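Long-range contacts in putative alpha/beta hydrolase fold protein (Candidatus Nitrososphaera gargensis, PDB 5A62), which probably acts as a carboxylesterase of the alpha/beta hydrolase fold, hydrolysing ester substrates: residues Q44-R52 against L262-T270; N123-E131 against L195-L206. All blocks are in the same frame, centred on the assembly; numbering follows the deposited sequence.

Reading from the N terminus, helix 40-48 and the turn after it supply the first half of contact 1, and their partner comes only in the last helix, 256-272, so that contact 1 closes a loop of more than 200 residues. Contact 2 falls wholly within that loop. It brings the chain leaving strand 116-122 against residues 195-206, after 63 intervening residues that are largely helical and contain no strand. Contact 1 thus joins early and late helices beside the sheet, whereas contact 2 closes the helical insertion between strands 116-122 and 212-218. Their centres lie about 27 Å apart, and the nearest atoms remain about 10 Å from each other.

Contact 1 of 2, residues Q44-R52 against L262-T270; sequences QLLLKSGFR and LMGFLAIVT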
ATOM      1  N   GLN A  44       3.574 -29.251  16.611  1.00 18.10           N
ATOM      2  CA  GLN A  44       3.635 -30.539  17.336  1.00 19.90           C
ATOM      3  C   GLN A  44       2.585 -31.491  16.849  1.00 19.62           C
ATOM      4  O   GLN A  44       2.899 -32.658  16.605  1.00 18.94           O
ATOM      5  CB  GLN A  44       3.520 -30.319  18.854  1.00 25.29           C
ATOM      6  CG  GLN A  44       4.750 -29.597  19.414  1.00 28.12           C
ATOM      7  CD  GLN A  44       6.100 -30.113  18.873  1.00 35.85           C
ATOM      8  OE1 GLN A  44       6.952 -29.342  18.413  1.00 42.35           O
ATOM      9  NE2 GLN A  44       6.287 -31.436  18.902  1.00 37.97           N
ATOM     10  N   LEU A  45       1.362 -31.052  16.641  1.00 18.21           N
ATOM     11  CA  LEU A  45       0.299 -31.939  16.192  1.00 17.65           C
ATOM     12  C   LEU A  45       0.607 -32.499  14.811  1.00 18.73           C
ATOM     13  O   LEU A  45       0.417 -33.684  14.534  1.00 20.25           O
ATOM     14  CB  LEU A  45      -1.042 -31.192  16.208  1.00 20.22           C
ATOM     15  CG  LEU A  45      -2.196 -31.845  15.489  1.00 23.44           C
ATOM     16  CD1 LEU A  45      -2.672 -33.033  16.289  1.00 25.81           C
ATOM     17  CD2 LEU A  45      -3.320 -30.838  15.282  1.00 24.53           C
ATOM     18  N   LEU A  46       1.133 -31.669  13.910  1.00 14.88           N
ATOM     19  CA  LEU A  46       1.303 -32.066  12.554  1.00 14.92           C
ATOM     20  C   LEU A  46       2.505 -32.962  12.428  1.00 16.18           C
ATOM     21  O   LEU A  46       2.502 -33.871  11.610  1.00 17.23           O
ATOM     22  CB  LEU A  46       1.399 -30.797  11.648  1.00 13.30           C
ATOM     23  CG  LEU A  46       0.046 -30.085  11.572  1.00 13.60           C
ATOM     24  CD1 LEU A  46       0.262 -28.774  10.803  1.00 13.71           C
ATOM     25  CD2 LEU A  46      -1.052 -30.867  10.904  1.00 13.89           C
ATOM     26  N   LEU A  47       3.528 -32.703  13.212  1.00 16.96           N
ATOM     27  CA  LEU A  47       4.682 -33.635  13.255  1.00 19.66           C
ATOM     28  C   LEU A  47       4.265 -34.996  13.759  1.00 21.23           C
ATOM     29  O   LEU A  47       4.712 -36.016  13.184  1.00 21.69           O
ATOM     30  CB  LEU A  47       5.770 -33.130  14.168  1.00 20.11           C
ATOM     31  CG  LEU A  47       6.540 -31.958  13.686  1.00 20.78           C
ATOM     32  CD1 LEU A  47       7.421 -31.414  14.807  1.00 23.40           C
ATOM     33  CD2 LEU A  47       7.292 -32.296  12.402  1.00 21.16           C
ATOM     34  N   LYS A  48       3.428 -35.041  14.790  1.00 22.19           N
ATOM     35  CA  LYS A  48       2.963 -36.350  15.327  1.00 25.17           C
ATOM     36  C   LYS A  48       2.107 -37.095  14.299  1.00 23.83           C
ATOM     37  O   LYS A  48       2.026 -38.351  14.265  1.00 24.20           O
ATOM     38  CB  LYS A  48       2.170 -36.154  16.615  1.00 28.49           C
ATOM     39  CG  LYS A  48       3.015 -35.614  17.726  1.00 35.15           C
ATOM     40  CD  LYS A  48       2.399 -35.773  19.102  1.00 40.69           C
ATOM     41  CE  LYS A  48       3.366 -35.184  20.137  1.00 46.54           C
ATOM     42  NZ  LYS A  48       2.731 -35.077  21.475  1.00 51.66           N
ATOM     43  N   SER A  49       1.457 -36.370  13.397  1.00 21.87           N
ATOM     44  CA  SER A  49       0.738 -36.956  12.338  1.00 25.11           C
ATOM     45  C   SER A  49       1.573 -37.331  11.108  1.00 23.22           C
ATOM     46  O   SER A  49       0.990 -37.702  10.112  1.00 28.37           O
ATOM     47  CB  SER A  49      -0.382 -36.018  11.915  1.00 27.58           C
ATOM     48  OG  SER A  49      -1.152 -35.634  13.040  1.00 30.44           O
ATOM     49  N   GLY A  50       2.903 -37.201  11.175  1.00 21.80           N
ATOM     50  CA  GLY A  50       3.807 -37.602  10.110  1.00 21.69           C
ATOM     51  C   GLY A  50       4.148 -36.626   8.986  1.00 22.00           C
ATOM     52  O   GLY A  50       4.818 -36.977   8.046  1.00 23.39           O
ATOM     53  N   PHE A  51       3.738 -35.373   9.107  1.00 17.23           N
ATOM     54  CA  PHE A  51       4.104 -34.364   8.137  1.00 15.55           C
ATOM     55  C   PHE A  51       5.428 -33.673   8.400  1.00 14.11           C
ATOM     56  O   PHE A  51       5.928 -33.691   9.522  1.00 16.37           O
ATOM     57  CB  PHE A  51       3.003 -33.298   8.243  1.00 14.47           C
ATOM     58  CG  PHE A  51       1.701 -33.774   7.767  1.00 14.77           C
ATOM     59  CD1 PHE A  51       1.470 -33.892   6.423  1.00 15.28           C
ATOM     60  CD2 PHE A  51       0.665 -34.076   8.656  1.00 15.57           C
ATOM     61  CE1 PHE A  51       0.236 -34.313   5.941  1.00 16.96           C
ATOM     62  CE2 PHE A  51      -0.570 -34.517   8.162  1.00 15.84           C
ATOM     63  CZ  PHE A  51      -0.767 -34.672   6.822  1.00 16.95           C
ATOM     64  N   ARG A  52       5.984 -33.118   7.319  1.00 13.93           N
ATOM     65  CA  ARG A  52       7.093 -32.181   7.405  1.00 13.32           C
ATOM     66  C   ARG A  52       6.374 -30.802   7.520  1.00 12.77           C
ATOM     67  O   ARG A  52       5.376 -30.608   6.866  1.00 13.99           O
ATOM     68  CB  ARG A  52       7.928 -32.218   6.179  1.00 14.58           C
ATOM     69  CG  ARG A  52       9.013 -31.200   6.092  1.00 14.56           C
ATOM     70  CD  ARG A  52       9.677 -31.287   4.767  1.00 14.88           C
ATOM     71  NE  ARG A  52      10.759 -30.368   4.564  1.00 14.95           N
ATOM     72  CZ  ARG A  52      11.467 -30.292   3.453  1.00 17.29           C
ATOM     73  NH1 ARG A  52      11.160 -31.009   2.376  1.00 19.48           N
ATOM     74  NH2 ARG A  52      12.468 -29.442   3.404  1.00 20.55           N
ATOM     75  N   LEU A 262      -9.393 -29.637  10.497  1.00 14.26           N
ATOM     76  CA  LEU A 262      -8.113 -29.607   9.800  1.00 15.08           C
ATOM     77  C   LEU A 262      -7.601 -31.000   9.461  1.00 14.52           C
ATOM     78  O   LEU A 262      -7.165 -31.230   8.314  1.00 14.90           O
ATOM     79  CB  LEU A 262      -7.117 -28.864  10.684  1.00 15.82           C
ATOM     80  CG  LEU A 262      -5.692 -28.765  10.103  1.00 17.35           C
ATOM     81  CD1 LEU A 262      -5.723 -27.879   8.883  1.00 19.70           C
ATOM     82  CD2 LEU A 262      -4.662 -28.260  11.113  1.00 20.67           C
ATOM     83  N   MET A 263      -7.636 -31.912  10.445  1.00 15.19           N
ATOM     84  CA  MET A 263      -7.064 -33.233  10.154  1.00 16.74           C
ATOM     85  C   MET A 263      -7.919 -34.013   9.143  1.00 16.09           C
ATOM     86  O   MET A 263      -7.404 -34.756   8.301  1.00 18.75           O
ATOM     87  CB  MET A 263      -6.802 -34.021  11.446  1.00 18.40           C
ATOM     88  CG  MET A 263      -5.887 -33.309  12.417  1.00 19.17           C
ATOM     89  SD  MET A 263      -4.356 -32.583  11.734  1.00 23.72           S
ATOM     90  CE  MET A 263      -3.604 -34.077  11.127  1.00 23.27           C
ATOM     91  N   GLY A 264      -9.222 -33.778   9.163  1.00 16.30           N
ATOM     92  CA  GLY A 264     -10.093 -34.258   8.156  1.00 16.84           C
ATOM     93  C   GLY A 264      -9.734 -33.825   6.751  1.00 17.40           C
ATOM     94  O   GLY A 264      -9.672 -34.594   5.789  1.00 18.63           O
ATOM     95  N   PHE A 265      -9.502 -32.525   6.620  1.00 15.00           N
ATOM     96  CA  PHE A 265      -9.087 -32.017   5.329  1.00 14.68           C
ATOM     97  C   PHE A 265      -7.756 -32.623   4.884  1.00 14.30           C
ATOM     98  O   PHE A 265      -7.559 -32.951   3.723  1.00 15.40           O
ATOM     99  CB  PHE A 265      -8.881 -30.480   5.442  1.00 14.57           C
ATOM    100  CG  PHE A 265     -10.130 -29.642   5.619  1.00 14.96           C
ATOM    101  CD1 PHE A 265     -11.437 -30.139   5.429  1.00 16.76           C
ATOM    102  CD2 PHE A 265      -9.998 -28.298   5.943  1.00 16.67           C
ATOM    103  CE1 PHE A 265     -12.503 -29.297   5.593  1.00 17.86           C
ATOM    104  CE2 PHE A 265     -11.063 -27.469   6.056  1.00 18.53           C
ATOM    105  CZ  PHE A 265     -12.301 -27.958   5.867  1.00 18.12           C
ATOM    106  N   LEU A 266      -6.782 -32.718   5.791  1.00 15.48           N
ATOM    107  CA  LEU A 266      -5.487 -33.234   5.443  1.00 15.20           C
ATOM    108  C   LEU A 266      -5.591 -34.720   5.052  1.00 16.74           C
ATOM    109  O   LEU A 266      -4.828 -35.155   4.217  1.00 19.15           O
ATOM    110  CB  LEU A 266      -4.499 -33.051   6.594  1.00 15.39           C
ATOM    111  CG  LEU A 266      -4.131 -31.556   6.818  1.00 14.63           C
ATOM    112  CD1 LEU A 266      -3.285 -31.417   8.038  1.00 15.95           C
ATOM    113  CD2 LEU A 266      -3.378 -31.038   5.627  1.00 16.48           C
ATOM    114  N   ALA A 267      -6.549 -35.429   5.625  1.00 18.73           N
ATOM    115  CA  ALA A 267      -6.756 -36.810   5.212  1.00 19.75           C
ATOM    116  C   ALA A 267      -7.235 -36.909   3.801  1.00 20.66           C
ATOM    117  O   ALA A 267      -6.782 -37.795   3.074  1.00 22.22           O
ATOM    118  CB  ALA A 267      -7.760 -37.477   6.120  1.00 19.51           C
ATOM    119  N   ILE A 268      -8.104 -35.996   3.379  1.00 18.92           N
ATOM    120  CA  ILE A 268      -8.542 -35.935   1.985  1.00 21.11           C
ATOM    121  C   ILE A 268      -7.389 -35.639   1.087  1.00 21.24           C
ATOM    122  O   ILE A 268      -7.228 -36.254   0.057  1.00 21.24           O
ATOM    123  CB  ILE A 268      -9.643 -34.890   1.793  1.00 22.29           C
ATOM    124  CG1 ILE A 268     -10.884 -35.301   2.600  1.00 25.79           C
ATOM    125  CG2 ILE A 268      -9.919 -34.582   0.320  1.00 24.01           C
ATOM    126  CD1 ILE A 268     -11.893 -34.194   2.750  1.00 27.20           C
ATOM    127  N   VAL A 269      -6.566 -34.639   1.449  1.00 20.29           N
ATOM    128  CA  VAL A 269      -5.460 -34.271   0.609  1.00 20.62           C
ATOM    129  C   VAL A 269      -4.479 -35.428   0.490  1.00 22.13           C
ATOM    130  O   VAL A 269      -3.985 -35.700  -0.619  1.00 24.38           O
ATOM    131  CB  VAL A 269      -4.710 -33.040   1.176  1.00 20.17           C
ATOM    132  CG1 VAL A 269      -3.456 -32.781   0.365  1.00 22.08           C
ATOM    133  CG2 VAL A 269      -5.642 -31.853   1.242  1.00 19.01           C
ATOM    134  N   THR A 270      -4.173 -36.094   1.609  1.00 21.82           N
ATOM    135  CA  THR A 270      -3.102 -37.089   1.570  1.00 27.11           C
ATOM    136  C   THR A 270      -3.550 -38.388   0.912  1.00 24.88           C
ATOM    137  O   THR A 270      -2.715 -39.057   0.303  1.00 30.26           O
ATOM    138  CB  THR A 270      -2.446 -37.352   2.931  1.00 29.07           C
ATOM    139  OG1 THR A 270      -3.422 -37.741   3.889  1.00 35.46           O
ATOM    140  CG2 THR A 270      -1.740 -36.111   3.412  1.00 31.32           C
TER
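Met263 reaches across as a curled side chain, bent at chi2 (-47°) and chi3 (-61°), setting its sulfur against Leu45 and Leu46 and its terminal methyl against Ser49, just past the end of helix 40-48. Met263 SD lies 3.8 Å from Leu46 CD2 and also meets Leu45 CD2, the Leu45 side chain running past it in the opposite direction. At the methyl, Met263 CE is 3.5 Å from Ser49 OG. That hydroxyl is itself tied back to Leu45 O, which it and Ser49 N approach from opposite faces of the carbonyl plane. The axes of the short helical segments come no closer than 12.4 Å and cross at -37°, a gap bridged by long side chains.

In the alpha/beta hydrolase fold these helices pack beside the central sheet, and Leu26 of strand 25-29 touches Leu46, Phe51 and Leu266 alike. A Schellman motif with Gly50 as its C-prime residue ends helix 40-48 and leads into Phe51, whose N bonds to Leu46 O at 3.2 Å. The Phe51 ring reaches the far helix: Thr270 CG2 lies at its edge, 3.7 Å from Phe51 CE1, and Met263 CE is also near the ring plane. Leu266 approaches the ring obliquely, with its CB 4.1 Å from Phe51 CZ, while its CD1 methyl packs 3.7 Å from Leu46 CD2, those two leucine side chains crossing almost at right angles.

Contact 2 of 2, residues N123-E131 against L195-L206; sequences NGSPKKFQE and LYTIPGNVVQGL
The irregular backbone of 123-131 runs beside the turns of 195-201 and the start of helix 202-209, coming nearest at Pro126 and Val203, whose CA atoms are 5.5 Å apart, with a second close approach between Lys128 and Ile198. Lys128 curls over the opposing chain, bent at chi3 (84°) and chi4 (47°), which brings its ammonium back to the main chain. Lys128 NZ donates to Ile198 O at 2.8 Å, lying in the carbonyl plane with a C=O...N angle of 152°, and makes a weaker bond to Tyr196 O. A water accepts from Lys128 NZ and from Phe129 N and donates to Leu195 O, extending this polar join.

Segment 123-131 leaves strand 116-122 and enters the helical insertion that forms the lid, or cap, of many alpha/beta hydrolases; residues 195-206 lead back to the core. Phe129, near the putative nucleophile elbow, packs its CE2 3.7 Å from Ile198 CD1 and also meets Leu195 CD2, both obliquely to the ring.

Earlier in the same segment, Pro126 presses its ring against helix 202-209: CG lies 3.8 Å from Val203 CG2 and 3.9 Å from Leu206 CD2. Lys127 CG reaches the same Val203 methyl, while its NZ forms a salt bridge with Glu230. Another water donates to Pro126 O and Pro199 O and accepts from Val202 N, linking the segments at the type I turn 199-202. At the dimer interface, Gly200 N donates to Glu131 OE2 of the second subunit, and the reciprocal bond is also made.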
ATOM      1  N   ASN A 123      -9.816 -18.093   8.465  1.00  9.63           N
ATOM      2  CA  ASN A 123     -10.203 -16.695   8.421  1.00  9.30           C
ATOM      3  C   ASN A 123      -9.371 -15.933   7.421  1.00  9.86           C
ATOM      4  O   ASN A 123      -8.831 -14.876   7.741  1.00 10.77           O
ATOM      5  CB  ASN A 123     -10.070 -16.068   9.838  1.00 10.53           C
ATOM      6  CG  ASN A 123     -11.070 -16.636  10.827  1.00 12.51           C
ATOM      7  OD1 ASN A 123     -12.182 -17.044  10.443  1.00 12.97           O
ATOM      8  ND2 ASN A 123     -10.662 -16.657  12.091  1.00 14.80           N
ATOM      9  N   GLY A 124      -9.368 -16.434   6.229  1.00 10.39           N
ATOM     10  CA  GLY A 124      -8.750 -15.826   5.089  1.00 10.77           C
ATOM     11  C   GLY A 124      -9.538 -16.064   3.843  1.00 11.05           C
ATOM     12  O   GLY A 124     -10.475 -16.867   3.838  1.00 11.59           O
ATOM     13  N   SER A 125      -9.248 -15.329   2.797  1.00 10.69           N
ATOM     14  CA  SER A 125      -9.890 -15.590   1.521  1.00 10.46           C
ATOM     15  C   SER A 125      -9.038 -15.066   0.390  1.00 10.85           C
ATOM     16  O   SER A 125      -8.108 -14.286   0.628  1.00 11.97           O
ATOM     17  CB  SER A 125     -11.239 -14.874   1.493  1.00 12.52           C
ATOM     18  OG  SER A 125     -11.159 -13.528   1.036  1.00 12.03           O
ATOM     19  N   PRO A 126      -9.373 -15.380  -0.849  1.00  9.56           N
ATOM     20  CA  PRO A 126      -8.705 -14.820  -2.011  1.00 10.24           C
ATOM     21  C   PRO A 126      -9.237 -13.445  -2.431  1.00 10.71           C
ATOM     22  O   PRO A 126      -8.734 -12.879  -3.373  1.00 12.49           O
ATOM     23  CB  PRO A 126      -9.012 -15.834  -3.116  1.00 11.59           C
ATOM     24  CG  PRO A 126     -10.235 -16.516  -2.645  1.00 14.36           C
ATOM     25  CD  PRO A 126     -10.337 -16.441  -1.187  1.00 10.89           C
ATOM     26  N   LYS A 127     -10.242 -12.905  -1.771  1.00 11.60           N
ATOM     27  CA  LYS A 127     -10.860 -11.686  -2.211  1.00 12.86           C
ATOM     28  C   LYS A 127     -10.136 -10.430  -1.740  1.00 14.03           C
ATOM     29  O   LYS A 127      -9.502 -10.383  -0.674  1.00 14.30           O
ATOM     30  CB  LYS A 127     -12.298 -11.652  -1.697  1.00 15.21           C
ATOM     31  CG  LYS A 127     -13.077 -12.736  -2.419  1.00 18.53           C
ATOM     32  CD  LYS A 127     -14.545 -12.461  -2.626  1.00 23.09           C
ATOM     33  CE  LYS A 127     -14.768 -11.175  -3.387  1.00 26.30           C
ATOM     34  NZ  LYS A 127     -16.204 -11.005  -3.707  1.00 31.20           N
ATOM     35  N   LYS A 128     -10.266  -9.408  -2.554  1.00 12.32           N
ATOM     36  CA  LYS A 128      -9.949  -8.069  -2.117  1.00 13.24           C
ATOM     37  C   LYS A 128     -10.924  -7.632  -1.059  1.00 13.05           C
ATOM     38  O   LYS A 128     -12.110  -8.021  -1.031  1.00 14.65           O
ATOM     39  CB  LYS A 128     -10.100  -7.082  -3.271  1.00 15.66           C
ATOM     40  CG  LYS A 128      -8.986  -6.956  -4.189  1.00 20.26           C
ATOM     41  CD  LYS A 128      -9.125  -5.626  -5.030  1.00 16.59           C
ATOM     42  CE  LYS A 128      -8.637  -4.278  -4.483  1.00 18.84           C
ATOM     43  NZ  LYS A 128      -7.257  -4.247  -3.855  1.00 18.60           N
ATOM     44  N   PHE A 129     -10.475  -6.767  -0.183  1.00 11.42           N
ATOM     45  CA  PHE A 129     -11.343  -6.167   0.823  1.00 11.41           C
ATOM     46  C   PHE A 129     -12.139  -5.022   0.223  1.00 12.73           C
ATOM     47  O   PHE A 129     -11.722  -4.373  -0.709  1.00 15.08           O
ATOM     48  CB  PHE A 129     -10.538  -5.631   1.995  1.00 11.83           C
ATOM     49  CG  PHE A 129      -9.872  -6.724   2.786  1.00 11.07           C
ATOM     50  CD1 PHE A 129     -10.552  -7.458   3.730  1.00 12.08           C
ATOM     51  CD2 PHE A 129      -8.532  -7.048   2.542  1.00 11.12           C
ATOM     52  CE1 PHE A 129      -9.940  -8.490   4.414  1.00 12.57           C
ATOM     53  CE2 PHE A 129      -7.904  -8.065   3.231  1.00 11.96           C
ATOM     54  CZ  PHE A 129      -8.603  -8.797   4.162  1.00 12.17           C
ATOM     55  N   GLN A 130     -13.293  -4.796   0.807  1.00 14.58           N
ATOM     56  CA  GLN A 130     -13.935  -3.518   0.625  1.00 16.23           C
ATOM     57  C   GLN A 130     -13.210  -2.474   1.465  1.00 13.33           C
ATOM     58  O   GLN A 130     -12.657  -2.741   2.527  1.00 14.07           O
ATOM     59  CB  GLN A 130     -15.412  -3.645   1.039  1.00 18.52           C
ATOM     60  CG  GLN A 130     -16.260  -4.516   0.086  1.00 22.00           C
ATOM     61  CD  GLN A 130     -16.206  -4.069  -1.390  1.00 27.86           C
ATOM     62  OE1 GLN A 130     -15.664  -4.748  -2.265  1.00 32.13           O
ATOM     63  NE2 GLN A 130     -16.757  -2.891  -1.660  1.00 31.82           N
ATOM     64  N   GLU A 131     -13.256  -1.208   1.044  1.00 13.27           N
ATOM     65  CA  GLU A 131     -12.629  -0.151   1.828  1.00 14.74           C
ATOM     66  C   GLU A 131     -13.106  -0.146   3.259  1.00 15.58           C
ATOM     67  O   GLU A 131     -12.313   0.078   4.163  1.00 15.40           O
ATOM     68  CB  GLU A 131     -12.873   1.276   1.236  1.00 17.88           C
ATOM     69  CG  GLU A 131     -12.092   1.503   0.007  1.00 20.53           C
ATOM     70  CD  GLU A 131     -12.276   2.915  -0.564  1.00 19.31           C
ATOM     71  OE1 GLU A 131     -12.631   3.861   0.174  1.00 24.97           O
ATOM     72  OE2 GLU A 131     -12.021   2.945  -1.724  1.00 24.22           O
ATOM     73  N   LEU A 195      -2.459  -4.834   2.300  1.00  7.08           N
ATOM     74  CA  LEU A 195      -3.795  -5.394   2.029  1.00  7.60           C
ATOM     75  C   LEU A 195      -4.492  -4.673   0.910  1.00  8.39           C
ATOM     76  O   LEU A 195      -5.349  -5.255   0.249  1.00  9.12           O
ATOM     77  CB  LEU A 195      -4.661  -5.368   3.308  1.00  8.42           C
ATOM     78  CG  LEU A 195      -4.084  -6.215   4.460  1.00  8.56           C
ATOM     79  CD1 LEU A 195      -4.964  -6.036   5.655  1.00  9.18           C
ATOM     80  CD2 LEU A 195      -3.935  -7.662   4.081  1.00  8.54           C
ATOM     81  N   TYR A 196      -4.222  -3.415   0.701  1.00  7.12           N
ATOM     82  CA  TYR A 196      -4.824  -2.673  -0.435  1.00  7.48           C
ATOM     83  C   TYR A 196      -4.360  -3.107  -1.794  1.00  8.30           C
ATOM     84  O   TYR A 196      -4.924  -2.754  -2.824  1.00  8.45           O
ATOM     85  CB  TYR A 196      -4.520  -1.176  -0.315  1.00  8.36           C
ATOM     86  CG  TYR A 196      -5.265  -0.468   0.785  1.00  8.30           C
ATOM     87  CD1 TYR A 196      -6.499   0.089   0.516  1.00  8.35           C
ATOM     88  CD2 TYR A 196      -4.748  -0.274   2.043  1.00  8.83           C
ATOM     89  CE1 TYR A 196      -7.211   0.727   1.499  1.00  9.78           C
ATOM     90  CE2 TYR A 196      -5.452   0.422   2.992  1.00  8.83           C
ATOM     91  CZ  TYR A 196      -6.688   0.909   2.710  1.00  9.57           C
ATOM     92  OH  TYR A 196      -7.393   1.603   3.702  1.00 11.93           O
ATOM     93  N   THR A 197      -3.274  -3.890  -1.829  1.00  8.24           N
ATOM     94  CA  THR A 197      -2.629  -4.284  -3.083  1.00  8.02           C
ATOM     95  C   THR A 197      -3.026  -5.667  -3.519  1.00  8.45           C
ATOM     96  O   THR A 197      -2.474  -6.171  -4.525  1.00  9.89           O
ATOM     97  CB  THR A 197      -1.093  -4.191  -3.001  1.00  7.90           C
ATOM     98  OG1 THR A 197      -0.613  -5.254  -2.173  1.00  7.66           O
ATOM     99  CG2 THR A 197      -0.677  -2.901  -2.417  1.00  9.14           C
ATOM    100  N   ILE A 198      -4.004  -6.294  -2.853  1.00  9.00           N
ATOM    101  CA  ILE A 198      -4.482  -7.635  -3.296  1.00  9.14           C
ATOM    102  C   ILE A 198      -5.155  -7.448  -4.674  1.00 10.60           C
ATOM    103  O   ILE A 198      -6.004  -6.544  -4.778  1.00 10.98           O
ATOM    104  CB  ILE A 198      -5.506  -8.151  -2.336  1.00  9.90           C
ATOM    105  CG1 ILE A 198      -4.900  -8.389  -0.945  1.00  9.84           C
ATOM    106  CG2 ILE A 198      -6.147  -9.405  -2.868  1.00  9.87           C
ATOM    107  CD1 ILE A 198      -5.976  -8.567   0.117  1.00 10.52           C
ATOM    108  N   PRO A 199      -4.814  -8.231  -5.651  1.00 10.37           N
ATOM    109  CA  PRO A 199      -5.440  -8.068  -6.993  1.00 12.76           C
ATOM    110  C   PRO A 199      -6.880  -8.490  -6.935  1.00 14.24           C
ATOM    111  O   PRO A 199      -7.268  -9.367  -6.155  1.00 16.72           O
ATOM    112  CB  PRO A 199      -4.634  -8.946  -7.900  1.00 14.48           C
ATOM    113  CG  PRO A 199      -3.425  -9.306  -7.176  1.00 13.85           C
ATOM    114  CD  PRO A 199      -3.704  -9.151  -5.687  1.00 11.51           C
ATOM    115  N   GLY A 200      -7.690  -7.927  -7.832  1.00 15.95           N
ATOM    116  CA  GLY A 200      -9.121  -8.280  -7.856  1.00 17.94           C
ATOM    117  C   GLY A 200      -9.435  -9.601  -8.529  1.00 16.23           C
ATOM    118  O   GLY A 200     -10.593  -9.983  -8.506  1.00 25.14           O
ATOM    119  N   ASN A 201      -8.473 -10.245  -9.139  1.00 15.97           N
ATOM    120  CA  ASN A 201      -8.722 -11.500  -9.882  1.00 19.32           C
ATOM    121  C   ASN A 201      -8.154 -12.764  -9.230  1.00 17.16           C
ATOM    122  O   ASN A 201      -7.936 -13.766  -9.904  1.00 15.58           O
ATOM    123  CB  ASN A 201      -8.176 -11.372 -11.294  1.00 24.16           C
ATOM    124  CG  ASN A 201      -6.650 -11.400 -11.366  1.00 28.88           C
ATOM    125  OD1 ASN A 201      -5.919 -11.233 -10.381  1.00 29.75           O
ATOM    126  ND2 ASN A 201      -6.155 -11.651 -12.568  1.00 38.59           N
ATOM    127  N   VAL A 202      -7.847 -12.749  -7.917  1.00 12.36           N
ATOM    128  CA  VAL A 202      -7.292 -13.918  -7.299  1.00 11.43           C
ATOM    129  C   VAL A 202      -8.323 -15.048  -7.275  1.00 10.60           C
ATOM    130  O   VAL A 202      -7.940 -16.208  -7.357  1.00 11.31           O
ATOM    131  CB  VAL A 202      -6.704 -13.656  -5.894  1.00 10.57           C
ATOM    132  CG1 VAL A 202      -6.021 -14.878  -5.318  1.00  9.86           C
ATOM    133  CG2 VAL A 202      -5.724 -12.519  -5.927  1.00 12.03           C
ATOM    134  N   VAL A 203      -9.586 -14.750  -7.062  1.00 10.68           N
ATOM    135  CA  VAL A 203     -10.582 -15.811  -7.037  1.00 12.00           C
ATOM    136  C   VAL A 203     -10.546 -16.533  -8.371  1.00 11.99           C
ATOM    137  O   VAL A 203     -10.531 -17.767  -8.358  1.00 11.90           O
ATOM    138  CB  VAL A 203     -12.005 -15.310  -6.746  1.00 14.75           C
ATOM    139  CG1 VAL A 203     -13.018 -16.441  -6.877  1.00 18.12           C
ATOM    140  CG2 VAL A 203     -12.119 -14.601  -5.393  1.00 16.13           C
ATOM    141  N   GLN A 204     -10.499 -15.834  -9.484  1.00 11.73           N
ATOM    142  CA  GLN A 204     -10.437 -16.491 -10.782  1.00 12.21           C
ATOM    143  C   GLN A 204      -9.185 -17.323 -10.892  1.00 11.07           C
ATOM    144  O   GLN A 204      -9.211 -18.480 -11.364  1.00 10.53           O
ATOM    145  CB  GLN A 204     -10.486 -15.433 -11.907  1.00 14.08           C
ATOM    146  CG  GLN A 204     -10.444 -16.059 -13.313  1.00 19.70           C
ATOM    147  CD  GLN A 204     -10.669 -15.035 -14.420  1.00 26.61           C
ATOM    148  OE1 GLN A 204      -9.877 -14.089 -14.542  1.00 31.73           O
ATOM    149  NE2 GLN A 204     -11.772 -15.207 -15.228  1.00 25.20           N
ATOM    150  N   GLY A 205      -8.044 -16.806 -10.505  1.00 11.04           N
ATOM    151  CA  GLY A 205      -6.839 -17.583 -10.562  1.00 10.01           C
ATOM    152  C   GLY A 205      -6.793 -18.794  -9.695  1.00  9.90           C
ATOM    153  O   GLY A 205      -6.219 -19.839 -10.042  1.00 10.38           O
ATOM    154  N   LEU A 206      -7.332 -18.663  -8.510  1.00  8.58           N
ATOM    155  CA  LEU A 206      -7.418 -19.815  -7.610  1.00  9.27           C
ATOM    156  C   LEU A 206      -8.368 -20.888  -8.180  1.00 10.31           C
ATOM    157  O   LEU A 206      -8.040 -22.057  -8.128  1.00 10.24           O
ATOM    158  CB  LEU A 206      -7.903 -19.351  -6.213  1.00  9.28           C
ATOM    159  CG  LEU A 206      -7.998 -20.405  -5.168  1.00  9.82           C
ATOM    160  CD1 LEU A 206      -6.684 -21.096  -4.952  1.00  9.98           C
ATOM    161  CD2 LEU A 206      -8.542 -19.846  -3.889  1.00  9.58           C
TER
HETATM  162  O   HOH W   1      -9.129 -11.166  -5.490  1.00 13.75           O
HETATM  163  O   HOH W   2      -7.915  -5.203  -0.791  1.00 15.44           O
HETATM  164  O   HOH W   3     -10.179   1.814   4.001  1.00 19.88           O